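Side-chain contacts in putative curved DNA-binding protein (Chaetomium thermophilum var. thermophilum DSM 1495, PDB 4IPA), which is a thermophilic Arx1 of the methionine aminopeptidase-like M24 family, is linked to ribosome biogenesis, and may also bind DNA: residues 62-67 / 118-123; 81-86 / 93-98; 38-43 / 129-134; 31-36 / 357-362. One frame throughout, in Å; residues are numbered along the deposited sequence.

Contact 1. Residues 62-67 / 118-123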
loop_
_atom_site.group_PDB
_atom_site.type_symbol
_atom_site.label_atom_id
_atom_site.label_comp_id
_atom_site.label_asym_id
_atom_site.label_seq_id
_atom_site.Cartn_x
_atom_site.Cartn_y
_atom_site.Cartn_z
ATOM N N LYS A 62 -12.121 -13.866 3.468
ATOM C CA LYS A 62 -12.424 -15.261 3.390
ATOM C C LYS A 62 -11.528 -15.972 2.387
ATOM O O LYS A 62 -10.961 -16.958 2.693
ATOM C CB LYS A 62 -13.899 -15.481 3.108
ATOM C CG LYS A 62 -14.244 -16.823 2.541
ATOM C CD LYS A 62 -15.667 -16.877 2.068
ATOM C CE LYS A 62 -16.321 -18.155 2.495
ATOM N NZ LYS A 62 -17.130 -18.658 1.381
ATOM N N LEU A 63 -11.414 -15.443 1.205
ATOM C CA LEU A 63 -10.483 -15.935 0.240
ATOM C C LEU A 63 -9.058 -16.030 0.718
ATOM O O LEU A 63 -8.396 -16.959 0.399
ATOM C CB LEU A 63 -10.511 -15.062 -0.951
ATOM C CG LEU A 63 -11.539 -15.628 -1.836
ATOM C CD1 LEU A 63 -12.032 -14.564 -2.769
ATOM C CD2 LEU A 63 -10.777 -16.709 -2.550
ATOM N N MET A 64 -8.611 -15.041 1.459
ATOM C CA MET A 64 -7.288 -14.992 1.970
ATOM C C MET A 64 -7.042 -16.127 2.918
ATOM O O MET A 64 -6.032 -16.764 2.883
ATOM C CB MET A 64 -7.062 -13.693 2.701
ATOM C CG MET A 64 -5.702 -13.517 3.308
ATOM S SD MET A 64 -4.452 -13.163 2.084
ATOM C CE MET A 64 -4.720 -11.467 1.828
ATOM N N GLU A 65 -7.997 -16.362 3.773
ATOM C CA GLU A 65 -7.838 -17.474 4.699
ATOM C C GLU A 65 -7.806 -18.828 3.981
ATOM O O GLU A 65 -6.965 -19.668 4.292
ATOM C CB GLU A 65 -8.893 -17.434 5.796
ATOM C CG GLU A 65 -8.753 -16.234 6.711
ATOM C CD GLU A 65 -9.684 -16.306 7.915
ATOM O OE1 GLU A 65 -10.450 -17.289 8.030
ATOM O OE2 GLU A 65 -9.643 -15.384 8.753
ATOM N N GLU A 66 -8.693 -19.031 3.010
ATOM C CA GLU A 66 -8.657 -20.256 2.209
ATOM C C GLU A 66 -7.282 -20.438 1.559
ATOM O O GLU A 66 -6.668 -21.504 1.669
ATOM C CB GLU A 66 -9.737 -20.248 1.121
ATOM C CG GLU A 66 -11.175 -20.208 1.633
ATOM C CD GLU A 66 -12.188 -19.849 0.535
ATOM O OE1 GLU A 66 -11.810 -19.837 -0.660
ATOM O OE2 GLU A 66 -13.364 -19.576 0.866
ATOM N N GLU A 67 -6.805 -19.396 0.880
ATOM C CA GLU A 67 -5.505 -19.459 0.212
ATOM C C GLU A 67 -4.426 -19.790 1.220
ATOM O O GLU A 67 -3.553 -20.617 0.956
ATOM C CB GLU A 67 -5.172 -18.150 -0.504
ATOM C CG GLU A 67 -6.013 -17.878 -1.732
ATOM C CD GLU A 67 -5.942 -19.020 -2.740
ATOM O OE1 GLU A 67 -4.862 -19.629 -2.897
ATOM O OE2 GLU A 67 -6.974 -19.319 -3.367
ATOM N N ILE A 118 -7.819 -0.947 -3.912
ATOM C CA ILE A 118 -7.908 -2.247 -3.293
ATOM C C ILE A 118 -6.535 -2.592 -2.735
ATOM O O ILE A 118 -5.560 -2.751 -3.474
ATOM C CB ILE A 118 -8.391 -3.292 -4.291
ATOM C CG1 ILE A 118 -9.724 -2.831 -4.895
ATOM C CG2 ILE A 118 -8.551 -4.649 -3.604
ATOM C CD1 ILE A 118 -9.799 -2.962 -6.389
ATOM N N GLN A 119 -6.458 -2.645 -1.417
ATOM C CA GLN A 119 -5.210 -2.906 -0.727
ATOM C C GLN A 119 -5.433 -4.048 0.244
ATOM O O GLN A 119 -6.375 -4.036 1.047
ATOM C CB GLN A 119 -4.724 -1.653 0.001
ATOM C CG GLN A 119 -3.496 -1.842 0.889
ATOM C CD GLN A 119 -2.876 -0.493 1.273
ATOM O OE1 GLN A 119 -2.230 -0.349 2.318
ATOM N NE2 GLN A 119 -3.082 0.504 0.414
ATOM N N LEU A 120 -4.564 -5.044 0.154
ATOM C CA LEU A 120 -4.678 -6.214 0.998
ATOM C C LEU A 120 -3.330 -6.895 1.001
ATOM O O LEU A 120 -2.429 -6.477 0.283
ATOM C CB LEU A 120 -5.753 -7.152 0.448
ATOM C CG LEU A 120 -5.600 -7.623 -0.997
ATOM C CD1 LEU A 120 -4.745 -8.879 -1.069
ATOM C CD2 LEU A 120 -6.989 -7.883 -1.613
ATOM N N GLY A 121 -3.178 -7.934 1.805
ATOM C CA GLY A 121 -1.940 -8.680 1.778
ATOM C C GLY A 121 -1.870 -9.868 2.704
ATOM O O GLY A 121 -2.617 -9.964 3.690
ATOM N N ALA A 122 -0.953 -10.770 2.370
ATOM C CA ALA A 122 -0.700 -11.961 3.156
ATOM C C ALA A 122 0.695 -11.968 3.761
ATOM O O ALA A 122 1.561 -11.157 3.416
ATOM C CB ALA A 122 -0.891 -13.219 2.309
ATOM N N GLN A 123 0.916 -12.971 4.600
ATOM C CA GLN A 123 1.994 -12.987 5.562
ATOM C C GLN A 123 2.395 -14.457 5.799
ATOM O O GLN A 123 1.557 -15.266 6.204
ATOM C CB GLN A 123 1.404 -12.360 6.826
ATOM C CG GLN A 123 2.280 -12.196 7.951
ATOM C CD GLN A 123 2.432 -13.458 8.746
ATOM O OE1 GLN A 123 3.427 -14.158 8.593
ATOM N NE2 GLN A 123 1.456 -13.750 9.628
#

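Contact 2. Residues 81-86 / 93-98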
loop_
_atom_site.group_PDB
_atom_site.type_symbol
_atom_site.label_atom_id
_atom_site.label_comp_id
_atom_site.label_asym_id
_atom_site.label_seq_id
_atom_site.Cartn_x
_atom_site.Cartn_y
_atom_site.Cartn_z
ATOM N N PHE A 81 -2.813 -12.696 7.643
ATOM C CA PHE A 81 -2.905 -11.434 6.904
ATOM C C PHE A 81 -1.686 -10.530 7.185
ATOM O O PHE A 81 -1.234 -10.432 8.317
ATOM C CB PHE A 81 -4.159 -10.658 7.329
ATOM C CG PHE A 81 -5.458 -11.296 6.920
ATOM C CD1 PHE A 81 -5.930 -12.437 7.568
ATOM C CD2 PHE A 81 -6.229 -10.739 5.906
ATOM C CE1 PHE A 81 -7.136 -13.015 7.200
ATOM C CE2 PHE A 81 -7.439 -11.320 5.535
ATOM C CZ PHE A 81 -7.891 -12.457 6.181
ATOM N N SER A 82 -1.165 -9.865 6.159
ATOM C CA SER A 82 -0.302 -8.715 6.378
ATOM C C SER A 82 -1.171 -7.450 6.310
ATOM O O SER A 82 -0.758 -6.380 6.730
ATOM C CB SER A 82 0.825 -8.647 5.334
ATOM O OG SER A 82 0.311 -8.430 4.022
ATOM N N HIS A 83 -2.389 -7.581 5.789
ATOM C CA HIS A 83 -3.272 -6.417 5.638
ATOM C C HIS A 83 -4.660 -6.883 5.276
ATOM O O HIS A 83 -4.825 -7.651 4.321
ATOM C CB HIS A 83 -2.761 -5.481 4.538
ATOM C CG HIS A 83 -3.306 -4.084 4.608
ATOM N ND1 HIS A 83 -4.570 -3.746 4.159
ATOM C CD2 HIS A 83 -2.741 -2.924 5.037
ATOM C CE1 HIS A 83 -4.764 -2.449 4.326
ATOM N NE2 HIS A 83 -3.671 -1.924 4.862
ATOM N N PRO A 84 -5.670 -6.404 6.015
ATOM C CA PRO A 84 -7.066 -6.746 5.735
ATOM C C PRO A 84 -7.455 -6.331 4.319
ATOM O O PRO A 84 -6.856 -5.405 3.769
ATOM C CB PRO A 84 -7.836 -5.889 6.745
ATOM C CG PRO A 84 -6.946 -4.731 6.994
ATOM C CD PRO A 84 -5.561 -5.326 7.013
ATOM N N THR A 85 -8.430 -7.019 3.734
ATOM C CA THR A 85 -8.989 -6.604 2.461
ATOM C C THR A 85 -9.668 -5.254 2.641
ATOM O O THR A 85 -10.532 -5.094 3.497
ATOM C CB THR A 85 -10.061 -7.585 1.969
ATOM O OG1 THR A 85 -9.487 -8.883 1.773
ATOM C CG2 THR A 85 -10.656 -7.094 0.662
ATOM N N THR A 86 -9.270 -4.263 1.861
ATOM C CA THR A 86 -9.921 -2.968 1.983
ATOM C C THR A 86 -10.311 -2.479 0.603
ATOM O O THR A 86 -9.646 -2.781 -0.386
ATOM C CB THR A 86 -9.020 -1.923 2.657
ATOM O OG1 THR A 86 -7.817 -1.786 1.894
ATOM C CG2 THR A 86 -8.701 -2.327 4.098
ATOM N N ILE A 93 -8.484 7.973 1.407
ATOM C CA ILE A 93 -7.055 7.663 1.460
ATOM C C ILE A 93 -6.744 6.495 2.402
ATOM O O ILE A 93 -6.184 5.490 1.983
ATOM C CB ILE A 93 -6.228 8.887 1.855
ATOM C CG1 ILE A 93 -6.319 9.930 0.737
ATOM C CG2 ILE A 93 -4.788 8.476 2.118
ATOM C CD1 ILE A 93 -5.855 11.317 1.123
ATOM N N THR A 94 -7.097 6.625 3.672
ATOM C CA THR A 94 -6.996 5.492 4.574
ATOM C C THR A 94 -7.723 4.263 3.998
ATOM O O THR A 94 -8.858 4.362 3.577
ATOM C CB THR A 94 -7.595 5.812 5.934
ATOM O OG1 THR A 94 -6.962 6.982 6.453
ATOM C CG2 THR A 94 -7.369 4.635 6.899
ATOM N N PRO A 95 -7.055 3.104 3.960
ATOM C CA PRO A 95 -7.729 1.913 3.421
ATOM C C PRO A 95 -9.037 1.664 4.177
ATOM O O PRO A 95 -9.018 1.635 5.404
ATOM C CB PRO A 95 -6.728 0.784 3.695
ATOM C CG PRO A 95 -5.402 1.462 3.792
ATOM C CD PRO A 95 -5.658 2.841 4.353
ATOM N N TYR A 96 -10.137 1.478 3.445
ATOM C CA TYR A 96 -11.474 1.412 4.014
ATOM C C TYR A 96 -11.942 -0.032 4.251
ATOM O O TYR A 96 -11.836 -0.880 3.363
ATOM C CB TYR A 96 -12.449 2.131 3.074
ATOM C CG TYR A 96 -13.821 2.385 3.653
ATOM C CD1 TYR A 96 -13.971 3.040 4.870
ATOM C CD2 TYR A 96 -14.965 2.001 2.969
ATOM C CE1 TYR A 96 -15.236 3.284 5.403
ATOM C CE2 TYR A 96 -16.221 2.238 3.488
ATOM C CZ TYR A 96 -16.355 2.886 4.707
ATOM O OH TYR A 96 -17.616 3.127 5.226
ATOM N N THR A 97 -12.467 -0.304 5.445
ATOM C CA THR A 97 -12.955 -1.646 5.789
ATOM C C THR A 97 -13.928 -1.581 6.979
ATOM O O THR A 97 -13.569 -1.899 8.107
ATOM C CB THR A 97 -11.789 -2.649 6.055
ATOM O OG1 THR A 97 -12.286 -3.838 6.683
ATOM C CG2 THR A 97 -10.721 -2.027 6.943
ATOM N N PRO A 98 -15.183 -1.180 6.709
ATOM C CA PRO A 98 -16.130 -0.768 7.754
ATOM C C PRO A 98 -16.766 -1.913 8.551
ATOM O O PRO A 98 -16.677 -3.080 8.162
ATOM C CB PRO A 98 -17.193 -0.008 6.962
ATOM C CG PRO A 98 -17.217 -0.689 5.637
ATOM C CD PRO A 98 -15.787 -1.137 5.367
HETATM O O HOH W 1 -11.402 -6.236 5.772
#

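Contact 3. Residues 38-43 / 129-134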
loop_
_atom_site.group_PDB
_atom_site.type_symbol
_atom_site.label_atom_id
_atom_site.label_comp_id
_atom_site.label_asym_id
_atom_site.label_seq_id
_atom_site.Cartn_x
_atom_site.Cartn_y
_atom_site.Cartn_z
ATOM N N LYS A 38 -3.264 -13.086 -6.093
ATOM C CA LYS A 38 -4.427 -13.895 -6.458
ATOM C C LYS A 38 -5.702 -13.392 -5.769
ATOM O O LYS A 38 -6.755 -13.313 -6.398
ATOM C CB LYS A 38 -4.191 -15.376 -6.157
ATOM C CG LYS A 38 -5.465 -16.228 -6.153
ATOM C CD LYS A 38 -5.150 -17.716 -6.290
ATOM C CE LYS A 38 -4.434 -18.004 -7.623
ATOM N NZ LYS A 38 -4.076 -19.448 -7.841
ATOM N N VAL A 39 -5.607 -13.031 -4.487
ATOM C CA VAL A 39 -6.770 -12.466 -3.792
ATOM C C VAL A 39 -7.126 -11.092 -4.359
ATOM O O VAL A 39 -8.302 -10.730 -4.457
ATOM C CB VAL A 39 -6.571 -12.360 -2.264
ATOM C CG1 VAL A 39 -7.778 -11.680 -1.624
ATOM C CG2 VAL A 39 -6.342 -13.759 -1.646
ATOM N N LEU A 40 -6.104 -10.337 -4.748
ATOM C CA LEU A 40 -6.328 -9.012 -5.314
ATOM C C LEU A 40 -7.108 -9.119 -6.614
ATOM O O LEU A 40 -7.947 -8.278 -6.912
ATOM C CB LEU A 40 -5.007 -8.305 -5.589
ATOM C CG LEU A 40 -5.137 -7.037 -6.441
ATOM C CD1 LEU A 40 -5.839 -5.948 -5.621
ATOM C CD2 LEU A 40 -3.759 -6.576 -6.942
ATOM N N ALA A 41 -6.811 -10.151 -7.397
ATOM C CA ALA A 41 -7.460 -10.303 -8.688
ATOM C C ALA A 41 -8.915 -10.710 -8.491
ATOM O O ALA A 41 -9.804 -10.173 -9.152
ATOM C CB ALA A 41 -6.730 -11.315 -9.551
ATOM N N GLU A 42 -9.146 -11.638 -7.562
ATOM C CA GLU A 42 -10.500 -12.080 -7.241
ATOM C C GLU A 42 -11.322 -10.963 -6.636
ATOM O O GLU A 42 -12.498 -10.840 -6.921
ATOM C CB GLU A 42 -10.497 -13.287 -6.294
ATOM C CG GLU A 42 -9.926 -14.564 -6.893
ATOM C CD GLU A 42 -10.699 -15.054 -8.124
ATOM O OE1 GLU A 42 -11.774 -14.488 -8.441
ATOM O OE2 GLU A 42 -10.230 -16.015 -8.776
ATOM N N VAL A 43 -10.702 -10.146 -5.791
ATOM C CA VAL A 43 -11.407 -9.017 -5.197
ATOM C C VAL A 43 -11.731 -7.938 -6.235
ATOM O O VAL A 43 -12.805 -7.349 -6.189
ATOM C CB VAL A 43 -10.634 -8.398 -4.006
ATOM C CG1 VAL A 43 -11.322 -7.113 -3.526
ATOM C CG2 VAL A 43 -10.546 -9.384 -2.866
ATOM N N THR A 129 3.669 -9.326 2.391
ATOM C CA THR A 129 3.620 -8.526 1.180
ATOM C C THR A 129 2.298 -7.788 1.197
ATOM O O THR A 129 1.254 -8.404 1.372
ATOM C CB THR A 129 3.633 -9.410 -0.087
ATOM O OG1 THR A 129 2.518 -10.305 -0.027
ATOM C CG2 THR A 129 4.925 -10.228 -0.168
ATOM N N ILE A 130 2.341 -6.476 1.026
ATOM C CA ILE A 130 1.125 -5.687 0.898
ATOM C C ILE A 130 1.045 -5.168 -0.542
ATOM O O ILE A 130 2.061 -4.750 -1.108
ATOM C CB ILE A 130 1.099 -4.520 1.920
ATOM C CG1 ILE A 130 1.255 -5.066 3.344
ATOM C CG2 ILE A 130 -0.202 -3.716 1.805
ATOM C CD1 ILE A 130 1.269 -3.994 4.430
ATOM N N VAL A 131 -0.143 -5.240 -1.144
ATOM C CA VAL A 131 -0.345 -4.760 -2.509
ATOM C C VAL A 131 -1.523 -3.801 -2.551
ATOM O O VAL A 131 -2.468 -3.944 -1.782
ATOM C CB VAL A 131 -0.645 -5.920 -3.519
ATOM C CG1 VAL A 131 0.504 -6.892 -3.598
ATOM C CG2 VAL A 131 -1.920 -6.660 -3.143
ATOM N N CYS A 132 -1.461 -2.827 -3.453
ATOM C CA CYS A 132 -2.586 -1.935 -3.694
ATOM C C CYS A 132 -2.647 -1.603 -5.177
ATOM O O CYS A 132 -1.665 -1.116 -5.746
ATOM C CB CYS A 132 -2.478 -0.637 -2.886
ATOM S SG CYS A 132 -3.856 0.568 -3.186
ATOM N N ASP A 133 -3.802 -1.877 -5.785
ATOM C CA ASP A 133 -4.098 -1.469 -7.152
ATOM C C ASP A 133 -5.237 -0.446 -7.067
ATOM O O ASP A 133 -6.038 -0.463 -6.126
ATOM C CB ASP A 133 -4.537 -2.695 -7.990
ATOM C CG ASP A 133 -4.514 -2.434 -9.519
ATOM O OD1 ASP A 133 -3.968 -1.393 -9.960
ATOM O OD2 ASP A 133 -5.032 -3.294 -10.283
ATOM N N THR A 134 -5.296 0.453 -8.040
ATOM C CA THR A 134 -6.480 1.272 -8.217
ATOM C C THR A 134 -7.148 0.891 -9.542
ATOM O O THR A 134 -6.505 0.867 -10.590
ATOM C CB THR A 134 -6.150 2.766 -8.191
ATOM O OG1 THR A 134 -5.592 3.104 -6.919
ATOM C CG2 THR A 134 -7.418 3.605 -8.424
#

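Contact 4. Residues 31-36 / 357-362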
loop_
_atom_site.group_PDB
_atom_site.type_symbol
_atom_site.label_atom_id
_atom_site.label_comp_id
_atom_site.label_asym_id
_atom_site.label_seq_id
_atom_site.Cartn_x
_atom_site.Cartn_y
_atom_site.Cartn_z
ATOM N N THR A 31 5.784 -16.478 -1.531
ATOM C CA THR A 31 4.559 -17.229 -1.307
ATOM C C THR A 31 3.446 -16.266 -0.906
ATOM O O THR A 31 2.312 -16.382 -1.361
ATOM C CB THR A 31 4.710 -18.261 -0.178
ATOM O OG1 THR A 31 5.859 -19.073 -0.410
ATOM C CG2 THR A 31 3.475 -19.142 -0.129
ATOM N N ALA A 32 3.786 -15.326 -0.028
ATOM C CA ALA A 32 2.854 -14.286 0.376
ATOM C C ALA A 32 2.371 -13.442 -0.807
ATOM O O ALA A 32 1.195 -13.138 -0.902
ATOM C CB ALA A 32 3.485 -13.399 1.442
ATOM N N ALA A 33 3.286 -13.064 -1.693
ATOM C CA ALA A 33 2.961 -12.251 -2.856
ATOM C C ALA A 33 1.993 -12.959 -3.799
ATOM O O ALA A 33 1.043 -12.363 -4.279
ATOM C CB ALA A 33 4.228 -11.878 -3.604
ATOM N N GLN A 34 2.254 -14.227 -4.077
ATOM C CA GLN A 34 1.388 -14.979 -4.969
ATOM C C GLN A 34 -0.016 -15.053 -4.381
ATOM O O GLN A 34 -0.998 -14.910 -5.102
ATOM C CB GLN A 34 1.944 -16.383 -5.220
ATOM C CG GLN A 34 3.165 -16.419 -6.132
ATOM C CD GLN A 34 3.665 -17.840 -6.367
ATOM O OE1 GLN A 34 4.218 -18.479 -5.467
ATOM N NE2 GLN A 34 3.446 -18.350 -7.571
ATOM N N ILE A 35 -0.117 -15.254 -3.072
ATOM C CA ILE A 35 -1.428 -15.252 -2.442
ATOM C C ILE A 35 -2.074 -13.873 -2.552
ATOM O O ILE A 35 -3.240 -13.767 -2.920
ATOM C CB ILE A 35 -1.393 -15.695 -0.958
ATOM C CG1 ILE A 35 -1.196 -17.212 -0.846
ATOM C CG2 ILE A 35 -2.699 -15.325 -0.273
ATOM C CD1 ILE A 35 -0.941 -17.718 0.580
ATOM N N SER A 36 -1.323 -12.818 -2.248
ATOM C CA SER A 36 -1.906 -11.470 -2.260
ATOM C C SER A 36 -2.360 -11.097 -3.658
ATOM O O SER A 36 -3.420 -10.526 -3.825
ATOM C CB SER A 36 -0.919 -10.418 -1.754
ATOM O OG SER A 36 -0.283 -10.844 -0.568
ATOM N N THR A 357 13.404 -6.080 -7.625
ATOM C CA THR A 357 12.384 -7.033 -8.064
ATOM C C THR A 357 11.045 -6.768 -7.376
ATOM O O THR A 357 10.983 -6.590 -6.147
ATOM C CB THR A 357 12.794 -8.479 -7.693
ATOM O OG1 THR A 357 14.105 -8.742 -8.189
ATOM C CG2 THR A 357 11.823 -9.495 -8.298
ATOM N N ARG A 358 9.971 -6.766 -8.156
ATOM C CA ARG A 358 8.629 -6.600 -7.594
ATOM C C ARG A 358 8.117 -7.960 -7.128
ATOM O O ARG A 358 7.592 -8.733 -7.921
ATOM C CB ARG A 358 7.664 -6.002 -8.624
ATOM C CG ARG A 358 8.177 -4.745 -9.321
ATOM C CD ARG A 358 7.122 -4.111 -10.267
ATOM N NE ARG A 358 7.775 -3.354 -11.341
ATOM C CZ ARG A 358 7.435 -2.134 -11.746
ATOM N NH1 ARG A 358 6.423 -1.494 -11.177
ATOM N NH2 ARG A 358 8.104 -1.552 -12.742
ATOM N N ILE A 359 8.294 -8.266 -5.850
ATOM C CA ILE A 359 7.852 -9.554 -5.332
ATOM C C ILE A 359 6.341 -9.664 -5.480
ATOM O O ILE A 359 5.812 -10.681 -5.924
ATOM C CB ILE A 359 8.183 -9.691 -3.839
ATOM C CG1 ILE A 359 9.618 -9.243 -3.564
ATOM C CG2 ILE A 359 7.938 -11.110 -3.356
ATOM C CD1 ILE A 359 9.940 -9.161 -2.069
ATOM N N GLY A 360 5.660 -8.594 -5.088
ATOM C CA GLY A 360 4.211 -8.571 -5.035
ATOM C C GLY A 360 3.671 -7.174 -5.250
ATOM O O GLY A 360 4.070 -6.209 -4.585
ATOM N N GLY A 361 2.764 -7.056 -6.206
ATOM C CA GLY A 361 2.174 -5.775 -6.489
ATOM C C GLY A 361 1.017 -5.947 -7.427
ATOM O O GLY A 361 0.660 -7.069 -7.787
ATOM N N PRO A 362 0.436 -4.821 -7.838
ATOM C CA PRO A 362 -0.687 -4.733 -8.774
ATOM C C PRO A 362 -0.253 -5.164 -10.167
ATOM O O PRO A 362 0.944 -5.101 -10.489
ATOM C CB PRO A 362 -1.020 -3.240 -8.772
ATOM C CG PRO A 362 0.312 -2.582 -8.455
ATOM C CD PRO A 362 0.935 -3.495 -7.436
#

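Contact 1. Residues 62-67 / 118-123
Met64 carries this contact from the helix side, and its thioether end meets Leu120, Gly121 and Ala122 on the strand. The closest approach is made by its methyl: Met64 CE lies 3.2 Å from Gly121 O, against the peptide carbonyl. Sulfur takes the neighbouring place, with Met64 SD 3.6 Å from Ala122 CB. On the other flank, one branch of leucine touches the same methyl, Met64 CE to Leu120 CD1 being 3.9 Å. The torsions explain this reach: CG stands anti to the backbone N (chi1 179°), which sends the chain toward the strand, and bends at chi2 and chi3 then turn the methyl along it. A flexible, unbranched thioether suits a place where its end must bend between a leucine methyl, a carbonyl and an alanine methyl, and the small alanine lets sulfur come close. An alanine in place of Met64 would remove the thioether and is likely to open a gap between Leu120 and Ala122. Further out, Met64 also packs on Phe81 and on Ile35 of helix 23-46. Gly121 is held by backbone bonds to Ser82 and His83, so the strand beneath is fixed by its sheet neighbour. The local axes run 9.7 Å apart and nearly parallel, at 21°, a helix laid along an antiparallel sheet, consistent with the alpha/beta pita-bread fold of M24 proteins.

Contact 2. Residues 81-86 / 93-98
The imidazole of His83 meets Pro95 at its edge, with Pro95 CB near the ring plane and 3.8 Å from His83 CE1. Within segment 93-98, one face of the Tyr96 ring has Pro98 CD above it, offset toward the rim. His83 ND1 donates to Pro84 O, the carbonyl of the next residue, at 2.9 Å, using an in-plane lone pair, although that oxygen sits 15° out of the ring plane. A leucine in place of His83 would probably leave Pro84 O without this donor and Pro95 without the flat edge it rests against. Three residues on, Thr86 is suited to its place by having two unlike branches. Thr86 OG1 passes 3.3 Å from Pro95 CB while bonding to Gln119 O, and Thr86 CG2 meets Thr97 CG2 at 3.5 Å. Between them, Thr86 CB comes within 3.1 Å of the backbone carbonyl Tyr96 O, a close approach without a bond. Thr97 in turn places OG1 anti to its backbone N (chi1 167°), where Thr97 OG1 donates to a water at 2.7 Å and also pairs with Ser305 OG. That water donates to Thr85 O. Direct contact between strand and loop is therefore van der Waals, while the polar connection passes through water, with polar ends satisfied by other partners.

Contact 3. Residues 38-43 / 129-134
A small, buried helix-on-sheet contact is made where Leu40 of helix 23-46 rests on Val131 and Asp133 of strand 127-136, which pairs with strand 115-124 in an antiparallel sheet; on its other side Cys132 is backbone-bonded to Leu346 of strand 342-352. One leucine methyl does the touching. Leu40 CD2 comes 4.2 Å from Val131 CG2, an ordinary apolar distance, and 4.1 Å from Asp133 CB. Val131 and Asp133 lie two apart on the strand and both turn toward the helix, whereas Cys132 between them points the other way, so the methyl faces two successive side chains on one face of the sheet. With CG anti to the backbone N (chi1 168°), the leucine extends out from its helix and crosses the aspartate side chain at about a right angle. It also packs on Ile118 of the adjoining strand and on Pro363, so the forked end of leucine suits a place with neighbours on several sides. Valine fits the strand and offers a compact apolar surface. Asp133 has a double role: its CB lies against the leucine methyl, while OD1 accepts a hydrogen bond from Trp365 NE1. The chemistry across the segments is thus essentially van der Waals, and the one carboxylate beside it finds its polar partner in the tryptophan.

Contact 4. Residues 31-36 / 357-362
Beside Ala33, which touches Ile359 and Gly360, the hydroxyl of Ser36 is gripped by several groups. Ser36 OG donates to Ala32 O at 2.7 Å, accepts from Ala122 N, and is hydrogen-bonded to the hydroxyl of Thr129. The donor stands 42° above the carbonyl plane of Ala32, off the lone pairs, as expected for a side chain that curls back onto its own helix; the same oxygen also takes the ordinary helical bond from Ser36 N. Serine suits this place because a short hydroxyl can bond back to its own helix and reach two strands at once. The contact with the far segment falls to the alanine methyl. Ala33 CB lies 3.1 Å from Ile359 O and 3.6 Å from Gly360 CA, and the CA atoms of Ala33 and Gly360 are only 4.5 Å apart. This closeness suits two small residues: a beta carbon on Gly360 would fall 2.8 Å from Ala33 CB, a clash. Ile359 adds one branch, its CG2 at 3.8 Å from Ala33 CB, set anti to the backbone N, while the longer branch leads away. Ile359 and Gly360 both face Thr348, forming a classic beta bulge where the chain turns a corner, and beyond it Gly361 N bonds to Glu37 OE2 of the helix. Helix 23-46 thus lies with Ala33 on the bulge of strand 355-360, at the border of the five-stranded sheet, with Ala32 and Ser36 turned to strands 115-124 and 127-136 of the three-stranded sheet.

The three-stranded sheet ties contacts 1, 2 and 3 together, each supplying one or more of its strands. Contacts 1 and 3 have centres about 8 Å apart and share the pairing of strands 115-124 and 127-136, with Val131 N 3.0 Å from Leu120 O. Contact 2 adds the third strand, where Ser82 N lies 2.9 Å from Gly121 O. Contacts 3 and 4, centres about 9 Å apart, use successive turns of helix 23-46, which reaches from this sheet to the edge of the five-stranded one. Contact 2 is farthest from contact 4, about 17 Å between centres. Along the chain, contact 4 encloses contact 3, which encloses contact 1, which encloses contact 2.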